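Local coordinates for protein peroxisomal acyl-coenzyme A oxidase 1 (Arabidopsis thaliana, PDB 1W07) that catalyses the FAD-dependent desaturation of long- and medium-chain acyl-CoAs to 2-trans-enoyl-CoAs in peroxisomes, passing the electrons to oxygen to give hydrogen peroxide, at residues E10-M21 and Q595-A606; D291-I302 and S408-Y417. The protein carries 1 engineered substitution. One frame throughout, in Å; residues are numbered along the deposited sequence.

Interaction 1. Residues E10-M21 and Q595-A606; sequences ERNKAEFDVEDM and QVRPNAVALVDA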
loop_
_atom_site.group_PDB
_atom_site.type_symbol
_atom_site.label_atom_id
_atom_site.label_comp_id
_atom_site.label_asym_id
_atom_site.label_seq_id
_atom_site.Cartn_x
_atom_site.Cartn_y
_atom_site.Cartn_z
ATOM N N GLU B 10 -28.380 11.321 1.199
ATOM C CA GLU B 10 -27.138 11.614 1.919
ATOM C C GLU B 10 -26.813 13.102 1.805
ATOM O O GLU B 10 -26.438 13.746 2.778
ATOM C CB GLU B 10 -25.973 10.790 1.348
ATOM C CG GLU B 10 -25.966 9.346 1.806
ATOM C CD GLU B 10 -25.900 9.225 3.322
ATOM O OE1 GLU B 10 -25.177 10.028 3.936
ATOM O OE2 GLU B 10 -26.560 8.330 3.896
ATOM N N ARG B 11 -26.971 13.638 0.601
ATOM C CA ARG B 11 -26.694 15.041 0.367
ATOM C C ARG B 11 -27.679 15.942 1.121
ATOM O O ARG B 11 -27.359 17.088 1.455
ATOM C CB ARG B 11 -26.714 15.335 -1.137
ATOM C CG ARG B 11 -25.706 14.461 -1.909
ATOM C CD ARG B 11 -25.274 15.025 -3.274
ATOM N NE ARG B 11 -23.991 14.426 -3.675
ATOM C CZ ARG B 11 -23.847 13.363 -4.464
ATOM N NH1 ARG B 11 -24.904 12.748 -4.996
ATOM N NH2 ARG B 11 -22.631 12.868 -4.675
ATOM N N ASN B 12 -28.874 15.432 1.406
ATOM C CA ASN B 12 -29.852 16.222 2.138
ATOM C C ASN B 12 -29.555 16.186 3.631
ATOM O O ASN B 12 -30.110 16.964 4.391
ATOM C CB ASN B 12 -31.279 15.733 1.867
ATOM C CG ASN B 12 -31.785 16.147 0.498
ATOM O OD1 ASN B 12 -31.315 17.129 -0.076
ATOM N ND2 ASN B 12 -32.765 15.413 -0.023
ATOM N N LYS B 13 -28.666 15.291 4.055
ATOM C CA LYS B 13 -28.311 15.222 5.467
ATOM C C LYS B 13 -27.299 16.298 5.847
ATOM O O LYS B 13 -27.079 16.559 7.031
ATOM C CB LYS B 13 -27.718 13.864 5.818
ATOM C CG LYS B 13 -28.728 12.743 5.846
ATOM C CD LYS B 13 -28.010 11.434 6.108
ATOM C CE LYS B 13 -28.944 10.235 6.024
ATOM N NZ LYS B 13 -28.186 8.951 6.158
ATOM N N ALA B 14 -26.685 16.915 4.841
ATOM C CA ALA B 14 -25.674 17.946 5.073
ATOM C C ALA B 14 -26.177 19.037 6.001
ATOM O O ALA B 14 -27.302 19.512 5.856
ATOM C CB ALA B 14 -25.233 18.561 3.741
ATOM N N GLU B 15 -25.330 19.425 6.951
ATOM C CA GLU B 15 -25.654 20.474 7.913
ATOM C C GLU B 15 -24.844 21.731 7.611
ATOM O O GLU B 15 -24.577 22.542 8.492
ATOM C CB GLU B 15 -25.370 19.987 9.340
ATOM C CG GLU B 15 -26.180 18.746 9.692
ATOM C CD GLU B 15 -25.765 18.128 11.000
ATOM O OE1 GLU B 15 -24.552 18.148 11.309
ATOM O OE2 GLU B 15 -26.645 17.588 11.705
ATOM N N PHE B 16 -24.451 21.883 6.352
ATOM C CA PHE B 16 -23.681 23.051 5.923
ATOM C C PHE B 16 -23.903 23.179 4.412
ATOM O O PHE B 16 -24.250 22.189 3.765
ATOM C CB PHE B 16 -22.195 22.848 6.258
ATOM C CG PHE B 16 -21.518 21.824 5.399
ATOM C CD1 PHE B 16 -20.744 22.216 4.312
ATOM C CD2 PHE B 16 -21.689 20.459 5.643
ATOM C CE1 PHE B 16 -20.147 21.265 3.471
ATOM C CE2 PHE B 16 -21.095 19.504 4.811
ATOM C CZ PHE B 16 -20.325 19.912 3.725
ATOM N N ASP B 17 -23.738 24.385 3.858
ATOM C CA ASP B 17 -23.942 24.579 2.420
ATOM C C ASP B 17 -22.678 24.220 1.657
ATOM O O ASP B 17 -21.658 24.908 1.752
ATOM C CB ASP B 17 -24.359 26.018 2.099
ATOM C CG ASP B 17 -25.831 26.303 2.443
ATOM O OD1 ASP B 17 -26.671 25.405 2.252
ATOM O OD2 ASP B 17 -26.140 27.428 2.870
ATOM N N VAL B 18 -22.768 23.124 0.905
ATOM C CA VAL B 18 -21.654 22.598 0.130
ATOM C C VAL B 18 -21.044 23.586 -0.853
ATOM O O VAL B 18 -19.828 23.601 -1.028
ATOM C CB VAL B 18 -22.073 21.294 -0.635
ATOM C CG1 VAL B 18 -23.210 21.596 -1.623
ATOM C CG2 VAL B 18 -20.848 20.680 -1.350
ATOM N N GLU B 19 -21.872 24.404 -1.493
ATOM C CA GLU B 19 -21.359 25.357 -2.459
ATOM C C GLU B 19 -20.333 26.311 -1.843
ATOM O O GLU B 19 -19.367 26.701 -2.508
ATOM C CB GLU B 19 -22.510 26.129 -3.123
ATOM C CG GLU B 19 -23.420 25.241 -4.001
ATOM C CD GLU B 19 -22.655 24.392 -5.037
ATOM O OE1 GLU B 19 -21.906 24.957 -5.862
ATOM O OE2 GLU B 19 -22.809 23.152 -5.037
ATOM N N ASP B 20 -20.517 26.662 -0.573
ATOM C CA ASP B 20 -19.585 27.547 0.139
ATOM C C ASP B 20 -18.324 26.781 0.532
ATOM O O ASP B 20 -17.220 27.332 0.509
ATOM C CB ASP B 20 -20.241 28.119 1.394
ATOM C CG ASP B 20 -21.301 29.157 1.068
ATOM O OD1 ASP B 20 -20.921 30.238 0.574
ATOM O OD2 ASP B 20 -22.499 28.883 1.285
ATOM N N MET B 21 -18.479 25.512 0.896
ATOM C CA MET B 21 -17.320 24.696 1.246
ATOM C C MET B 21 -16.443 24.505 0.010
ATOM O O MET B 21 -15.230 24.362 0.127
ATOM C CB MET B 21 -17.752 23.327 1.772
ATOM C CG MET B 21 -16.597 22.515 2.348
ATOM S SD MET B 21 -15.825 23.328 3.762
ATOM C CE MET B 21 -16.763 22.613 5.121
ATOM N N GLN B 595 -20.861 13.140 14.531
ATOM C CA GLN B 595 -21.271 14.447 14.041
ATOM C C GLN B 595 -20.930 14.633 12.566
ATOM O O GLN B 595 -21.676 15.266 11.817
ATOM C CB GLN B 595 -20.609 15.553 14.863
ATOM C CG GLN B 595 -21.172 15.667 16.262
ATOM C CD GLN B 595 -20.368 16.587 17.151
ATOM O OE1 GLN B 595 -20.190 17.765 16.849
ATOM N NE2 GLN B 595 -19.878 16.051 18.262
ATOM N N VAL B 596 -19.806 14.074 12.136
ATOM C CA VAL B 596 -19.383 14.211 10.747
ATOM C C VAL B 596 -20.128 13.275 9.809
ATOM O O VAL B 596 -20.308 13.589 8.628
ATOM C CB VAL B 596 -17.855 13.987 10.625
ATOM C CG1 VAL B 596 -17.441 13.801 9.156
ATOM C CG2 VAL B 596 -17.144 15.178 11.227
ATOM N N ARG B 597 -20.567 12.137 10.337
ATOM C CA ARG B 597 -21.284 11.129 9.548
ATOM C C ARG B 597 -22.317 11.651 8.550
ATOM O O ARG B 597 -22.272 11.304 7.366
ATOM C CB ARG B 597 -21.953 10.117 10.483
ATOM C CG ARG B 597 -23.048 9.242 9.828
ATOM C CD ARG B 597 -22.519 8.395 8.691
ATOM N NE ARG B 597 -23.601 7.643 8.047
ATOM C CZ ARG B 597 -24.267 8.058 6.975
ATOM N NH1 ARG B 597 -23.962 9.219 6.403
ATOM N NH2 ARG B 597 -25.229 7.305 6.469
ATOM N N PRO B 598 -23.274 12.481 9.016
ATOM C CA PRO B 598 -24.293 13.006 8.108
ATOM C C PRO B 598 -23.757 14.014 7.101
ATOM O O PRO B 598 -24.383 14.279 6.068
ATOM C CB PRO B 598 -25.342 13.586 9.061
ATOM C CG PRO B 598 -24.512 14.054 10.232
ATOM C CD PRO B 598 -23.514 12.925 10.404
ATOM N N ASN B 599 -22.580 14.554 7.399
ATOM C CA ASN B 599 -21.938 15.528 6.528
ATOM C C ASN B 599 -20.913 14.930 5.578
ATOM O O ASN B 599 -20.452 15.618 4.675
ATOM C CB ASN B 599 -21.246 16.591 7.384
ATOM C CG ASN B 599 -22.224 17.373 8.210
ATOM O OD1 ASN B 599 -22.938 18.229 7.693
ATOM N ND2 ASN B 599 -22.283 17.069 9.499
ATOM N N ALA B 600 -20.578 13.650 5.764
ATOM C CA ALA B 600 -19.534 12.977 4.973
ATOM C C ALA B 600 -19.612 13.156 3.465
ATOM O O ALA B 600 -18.687 13.700 2.855
ATOM C CB ALA B 600 -19.466 11.471 5.307
ATOM N N VAL B 601 -20.694 12.685 2.856
ATOM C CA VAL B 601 -20.822 12.793 1.420
ATOM C C VAL B 601 -20.681 14.224 0.922
ATOM O O VAL B 601 -19.985 14.467 -0.058
ATOM C CB VAL B 601 -22.145 12.192 0.943
ATOM C CG1 VAL B 601 -22.340 12.489 -0.565
ATOM C CG2 VAL B 601 -22.155 10.687 1.231
ATOM N N ALA B 602 -21.343 15.170 1.585
ATOM C CA ALA B 602 -21.254 16.574 1.184
ATOM C C ALA B 602 -19.821 17.083 1.351
ATOM O O ALA B 602 -19.345 17.892 0.548
ATOM C CB ALA B 602 -22.223 17.429 2.018
ATOM N N LEU B 603 -19.120 16.614 2.383
ATOM C CA LEU B 603 -17.739 17.063 2.583
ATOM C C LEU B 603 -16.813 16.645 1.430
ATOM O O LEU B 603 -15.813 17.320 1.164
ATOM C CB LEU B 603 -17.205 16.527 3.912
ATOM C CG LEU B 603 -17.782 17.208 5.162
ATOM C CD1 LEU B 603 -17.335 16.479 6.421
ATOM C CD2 LEU B 603 -17.328 18.654 5.184
ATOM N N VAL B 604 -17.125 15.543 0.740
ATOM C CA VAL B 604 -16.280 15.150 -0.384
ATOM C C VAL B 604 -16.794 15.772 -1.680
ATOM O O VAL B 604 -16.044 15.903 -2.651
ATOM C CB VAL B 604 -16.158 13.601 -0.532
ATOM C CG1 VAL B 604 -15.587 13.018 0.757
ATOM C CG2 VAL B 604 -17.509 12.951 -0.927
ATOM N N ASP B 605 -18.072 16.168 -1.696
ATOM C CA ASP B 605 -18.637 16.801 -2.892
ATOM C C ASP B 605 -17.996 18.180 -2.992
ATOM O O ASP B 605 -17.876 18.752 -4.078
ATOM C CB ASP B 605 -20.159 16.973 -2.791
ATOM C CG ASP B 605 -20.921 15.659 -2.853
ATOM O OD1 ASP B 605 -20.442 14.687 -3.480
ATOM O OD2 ASP B 605 -22.041 15.616 -2.279
ATOM N N ALA B 606 -17.583 18.721 -1.850
ATOM C CA ALA B 606 -16.946 20.038 -1.824
ATOM C C ALA B 606 -15.697 20.081 -2.708
ATOM O O ALA B 606 -15.251 21.158 -3.109
ATOM C CB ALA B 606 -16.597 20.415 -0.392
HETATM O O HOH W 1 -23.816 14.867 3.442
HETATM O O HOH W 2 -23.223 11.825 4.291
HETATM O O HOH W 3 -23.600 16.591 13.024
#
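A14 and N599 bring the two backbones closest, their CA atoms 4.7 Å apart, where the chain leaving helix 8-12 passes the break between helices 579-596 and 600-605 and then turns into helix 18-26. Polar grips flank an apolar centre. R597 holds E10 end-on, NH1 to OE1 at 2.9 Å and NH2 to OE2 at 3.1 Å, both on the syn side of the carboxylate. K13 NZ comes to E10 OE2 from the opposite face of that plane, 2.9 Å away, so the glutamate probably offsets the charge of two cations that lie close together. An alanine in place of E10 would probably leave K13 and R597 facing each other without the carboxylate that balances them. R11 takes D605 side-on: NE meets OD2 at 2.7 Å from above the carboxylate plane, while NH2 reaches OD1. N599 suits the chain break because its amide can accept and donate at once: OD1 accepts from E15 N at 2.8 Å, and ND2 donates to E15 OE1 and to Q595 O. Two waters tie the E10 carbonyl and carboxylate to the amides of A602 and V601. Between these grips, F16 has CG wedged between backbone N and carbonyl carbon (chi1 71°), which sends CZ to A602 CB and L603 CD2, each 3.6 Å away. A602 suits this place because its small methyl also admits A14 CB. Beyond it, M21 CG presses tightly on A606 CB at 3.5 Å. R597 NE has a further salt bridge to D326, and D605 OD1 one to R305. Helices 278-309 and 328-363 pack against the 595-606 segment, while F16 and N599 both touch Q551 of helix 548-566.

Interaction 2. Residues D291-I302 and S408-Y417; sequences DASNALSRAVCI and SGLPELFAVY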
loop_
_atom_site.group_PDB
_atom_site.type_symbol
_atom_site.label_atom_id
_atom_site.label_comp_id
_atom_site.label_asym_id
_atom_site.label_seq_id
_atom_site.Cartn_x
_atom_site.Cartn_y
_atom_site.Cartn_z
ATOM N N ASP B 291 -0.059 18.806 -3.732
ATOM C CA ASP B 291 -0.487 17.633 -4.494
ATOM C C ASP B 291 -1.043 16.549 -3.572
ATOM O O ASP B 291 -1.947 15.805 -3.953
ATOM C CB ASP B 291 0.693 17.072 -5.285
ATOM C CG ASP B 291 0.513 17.222 -6.765
ATOM O OD1 ASP B 291 -0.497 16.701 -7.297
ATOM O OD2 ASP B 291 1.374 17.867 -7.406
ATOM N N ALA B 292 -0.492 16.458 -2.364
ATOM C CA ALA B 292 -0.952 15.474 -1.391
ATOM C C ALA B 292 -2.446 15.610 -1.117
ATOM O O ALA B 292 -3.171 14.616 -1.118
ATOM C CB ALA B 292 -0.170 15.618 -0.083
ATOM N N SER B 293 -2.909 16.838 -0.881
ATOM C CA SER B 293 -4.331 17.041 -0.607
ATOM C C SER B 293 -5.153 16.656 -1.829
ATOM O O SER B 293 -6.235 16.081 -1.697
ATOM C CB SER B 293 -4.608 18.493 -0.192
ATOM O OG SER B 293 -4.360 19.394 -1.242
ATOM N N ASN B 294 -4.635 16.954 -3.018
ATOM C CA ASN B 294 -5.331 16.595 -4.253
ATOM C C ASN B 294 -5.564 15.086 -4.311
ATOM O O ASN B 294 -6.700 14.634 -4.408
ATOM C CB ASN B 294 -4.523 17.015 -5.497
ATOM C CG ASN B 294 -4.637 18.496 -5.811
ATOM O OD1 ASN B 294 -5.737 19.060 -5.833
ATOM N ND2 ASN B 294 -3.505 19.129 -6.087
ATOM N N ALA B 295 -4.480 14.312 -4.244
ATOM C CA ALA B 295 -4.575 12.859 -4.318
ATOM C C ALA B 295 -5.381 12.255 -3.173
ATOM O O ALA B 295 -6.222 11.371 -3.397
ATOM C CB ALA B 295 -3.161 12.221 -4.373
ATOM N N LEU B 296 -5.158 12.731 -1.947
ATOM C CA LEU B 296 -5.871 12.159 -0.811
ATOM C C LEU B 296 -7.364 12.389 -0.911
ATOM O O LEU B 296 -8.149 11.461 -0.699
ATOM C CB LEU B 296 -5.329 12.713 0.514
ATOM C CG LEU B 296 -5.910 12.115 1.799
ATOM C CD1 LEU B 296 -5.787 10.596 1.769
ATOM C CD2 LEU B 296 -5.188 12.686 3.020
ATOM N N SER B 297 -7.759 13.616 -1.238
ATOM C CA SER B 297 -9.174 13.958 -1.384
ATOM C C SER B 297 -9.836 13.103 -2.465
ATOM O O SER B 297 -11.015 12.770 -2.346
ATOM C CB SER B 297 -9.341 15.436 -1.754
ATOM O OG SER B 297 -8.742 15.747 -3.010
ATOM N N ARG B 298 -9.103 12.736 -3.519
ATOM C CA ARG B 298 -9.720 11.930 -4.574
ATOM C C ARG B 298 -10.073 10.567 -3.993
ATOM O O ARG B 298 -11.203 10.089 -4.163
ATOM C CB ARG B 298 -8.780 11.738 -5.768
ATOM C CG ARG B 298 -8.525 12.997 -6.598
ATOM C CD ARG B 298 -7.404 12.777 -7.635
ATOM N NE ARG B 298 -7.800 11.842 -8.680
ATOM C CZ ARG B 298 -7.106 11.611 -9.791
ATOM N NH1 ARG B 298 -5.949 12.226 -10.008
ATOM N NH2 ARG B 298 -7.592 10.790 -10.721
ATOM N N ALA B 299 -9.108 9.946 -3.307
ATOM C CA ALA B 299 -9.315 8.635 -2.718
ATOM C C ALA B 299 -10.436 8.659 -1.685
ATOM O O ALA B 299 -11.306 7.793 -1.694
ATOM C CB ALA B 299 -7.996 8.120 -2.080
ATOM N N VAL B 300 -10.419 9.651 -0.800
ATOM C CA VAL B 300 -11.449 9.796 0.245
ATOM C C VAL B 300 -12.850 10.016 -0.372
ATOM O O VAL B 300 -13.850 9.510 0.148
ATOM C CB VAL B 300 -11.109 10.982 1.191
ATOM C CG1 VAL B 300 -12.313 11.338 2.086
ATOM C CG2 VAL B 300 -9.875 10.610 2.041
ATOM N N CYS B 301 -12.920 10.771 -1.465
ATOM C CA CYS B 301 -14.197 11.025 -2.127
ATOM C C CYS B 301 -14.768 9.683 -2.597
ATOM O O CYS B 301 -15.945 9.394 -2.403
ATOM C CB CYS B 301 -13.975 11.949 -3.324
ATOM S SG CYS B 301 -15.445 12.340 -4.322
ATOM N N ILE B 302 -13.915 8.848 -3.189
ATOM C CA ILE B 302 -14.347 7.549 -3.692
ATOM C C ILE B 302 -14.810 6.635 -2.566
ATOM O O ILE B 302 -15.903 6.065 -2.621
ATOM C CB ILE B 302 -13.209 6.868 -4.502
ATOM C CG1 ILE B 302 -12.874 7.733 -5.732
ATOM C CG2 ILE B 302 -13.641 5.473 -4.937
ATOM C CD1 ILE B 302 -11.600 7.310 -6.507
ATOM N N SER B 408 -12.239 0.905 -10.055
ATOM C CA SER B 408 -12.603 1.600 -8.823
ATOM C C SER B 408 -11.805 2.919 -8.743
ATOM O O SER B 408 -12.122 3.793 -7.918
ATOM C CB SER B 408 -12.306 0.737 -7.586
ATOM O OG SER B 408 -10.914 0.650 -7.319
ATOM N N GLY B 409 -10.788 3.057 -9.605
ATOM C CA GLY B 409 -9.973 4.260 -9.632
ATOM C C GLY B 409 -8.899 4.325 -8.565
ATOM O O GLY B 409 -7.971 5.141 -8.651
ATOM N N LEU B 410 -9.000 3.461 -7.562
ATOM C CA LEU B 410 -8.047 3.481 -6.453
ATOM C C LEU B 410 -6.698 2.805 -6.690
ATOM O O LEU B 410 -5.670 3.324 -6.264
ATOM C CB LEU B 410 -8.728 2.918 -5.189
ATOM C CG LEU B 410 -9.882 3.834 -4.710
ATOM C CD1 LEU B 410 -10.741 3.165 -3.631
ATOM C CD2 LEU B 410 -9.277 5.119 -4.184
ATOM N N PRO B 411 -6.689 1.638 -7.363
ATOM C CA PRO B 411 -5.414 0.941 -7.636
ATOM C C PRO B 411 -4.451 1.845 -8.412
ATOM O O PRO B 411 -3.289 2.018 -8.028
ATOM C CB PRO B 411 -5.862 -0.266 -8.460
ATOM C CG PRO B 411 -7.244 -0.558 -7.920
ATOM C CD PRO B 411 -7.843 0.825 -7.770
ATOM N N GLU B 412 -4.920 2.436 -9.507
ATOM C CA GLU B 412 -4.043 3.299 -10.275
ATOM C C GLU B 412 -3.639 4.554 -9.487
ATOM O O GLU B 412 -2.485 4.993 -9.558
ATOM C CB GLU B 412 -4.698 3.710 -11.597
ATOM C CG GLU B 412 -3.737 4.498 -12.492
ATOM C CD GLU B 412 -4.408 5.084 -13.718
ATOM O OE1 GLU B 412 -5.576 5.518 -13.613
ATOM O OE2 GLU B 412 -3.759 5.144 -14.779
ATOM N N LEU B 413 -4.569 5.134 -8.731
ATOM C CA LEU B 413 -4.254 6.337 -7.980
ATOM C C LEU B 413 -3.100 6.107 -6.995
ATOM O O LEU B 413 -2.212 6.950 -6.843
ATOM C CB LEU B 413 -5.501 6.832 -7.245
ATOM C CG LEU B 413 -5.331 8.128 -6.432
ATOM C CD1 LEU B 413 -4.927 9.277 -7.361
ATOM C CD2 LEU B 413 -6.631 8.450 -5.692
ATOM N N PHE B 414 -3.105 4.959 -6.332
ATOM C CA PHE B 414 -2.054 4.621 -5.386
ATOM C C PHE B 414 -0.723 4.471 -6.119
ATOM O O PHE B 414 0.304 5.055 -5.729
ATOM C CB PHE B 414 -2.387 3.305 -4.677
ATOM C CG PHE B 414 -1.321 2.852 -3.705
ATOM C CD1 PHE B 414 -1.097 3.545 -2.518
ATOM C CD2 PHE B 414 -0.530 1.748 -3.986
ATOM C CE1 PHE B 414 -0.104 3.155 -1.625
ATOM C CE2 PHE B 414 0.479 1.339 -3.093
ATOM C CZ PHE B 414 0.692 2.045 -1.911
ATOM N N ALA B 415 -0.733 3.686 -7.185
ATOM C CA ALA B 415 0.484 3.456 -7.952
ATOM C C ALA B 415 1.041 4.761 -8.530
ATOM O O ALA B 415 2.245 5.005 -8.466
ATOM C CB ALA B 415 0.197 2.448 -9.069
ATOM N N VAL B 416 0.181 5.615 -9.074
ATOM C CA VAL B 416 0.673 6.854 -9.657
ATOM C C VAL B 416 1.161 7.842 -8.589
ATOM O O VAL B 416 2.071 8.645 -8.841
ATOM C CB VAL B 416 -0.410 7.523 -10.542
ATOM C CG1 VAL B 416 -1.450 8.237 -9.681
ATOM C CG2 VAL B 416 0.248 8.473 -11.529
ATOM N N TYR B 417 0.584 7.765 -7.388
ATOM C CA TYR B 417 0.966 8.675 -6.306
ATOM C C TYR B 417 2.245 8.325 -5.518
ATOM O O TYR B 417 3.021 9.231 -5.182
ATOM C CB TYR B 417 -0.173 8.831 -5.290
ATOM C CG TYR B 417 0.167 9.859 -4.231
ATOM C CD1 TYR B 417 0.086 11.228 -4.519
ATOM C CD2 TYR B 417 0.697 9.478 -2.992
ATOM C CE1 TYR B 417 0.528 12.178 -3.618
ATOM C CE2 TYR B 417 1.151 10.437 -2.077
ATOM C CZ TYR B 417 1.061 11.783 -2.403
ATOM O OH TYR B 417 1.473 12.751 -1.513
#
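Within the C-alpha1 domain of the acyl-CoA oxidase fold, the short helix 410-417 lies nearly antiparallel to the long helix 278-309, their segment axes 10.7 Å apart at closest and 163° between directions. Three side chains spaced along the short helix, L410, L413 and Y417, supply most of its share of the contact; they meet the alanines A292, A295 and A299, with R298 and I302 beside them. L413, with CG anti to the backbone N (chi1 -178°), splits its two methyls: CD2 settles on the backbone of the long helix, 3.7 Å from A295 O and equally near A299 N, while CD1 lies over one face of the R298 guanidinium, offset toward its rim, 4.0 Å from CZ. The charge of R298 is met by a salt bridge to D94. The alanines allow this closeness. A295 CB approaches Y417 CD1 to 3.4 Å, meeting the ring obliquely, and A292 CB is 3.6 Å from the tyrosine OH. At the other end, L410 and I302 slide past one another in opposite directions. I302 CG2 is 3.9 Å from L410 CD1, and L410 CD2 rests on A299 CA. The same I302 methyl lies 3.7 Å from S408 O, a carbonyl that accepts a hydrogen bond from S616. No hydrogen bond joins the two segments. Cohesion here rests on buried van der Waals packing, with alanines making the long helix smooth enough for leucine and tyrosine to lie close against it, while the S408 hydroxyl turns to the L405 carbonyl.

Overall arrangement
Interactions 1 and 2 lie about 20 Å apart between centres, and the second is nested along the chain inside the loop closed by the first. Interaction 1 brings the N-terminal helices 8-12 and 18-26 onto the C-terminal part of the chain, well out from its centre; interaction 2 joins two helices of the C-alpha1 domain deeper inside. Helix 278-309 connects them: one part carries the 291-302 segment, and V604 of interaction 1 packs on it, its CB 3.6 Å from C301 CA. This helix is therefore packed by the 595-606 segment as well as by helix 410-417. The side chains of R597 and Y417 lie about 12 Å and 10 Å from a bound FAD, not necessarily the same one.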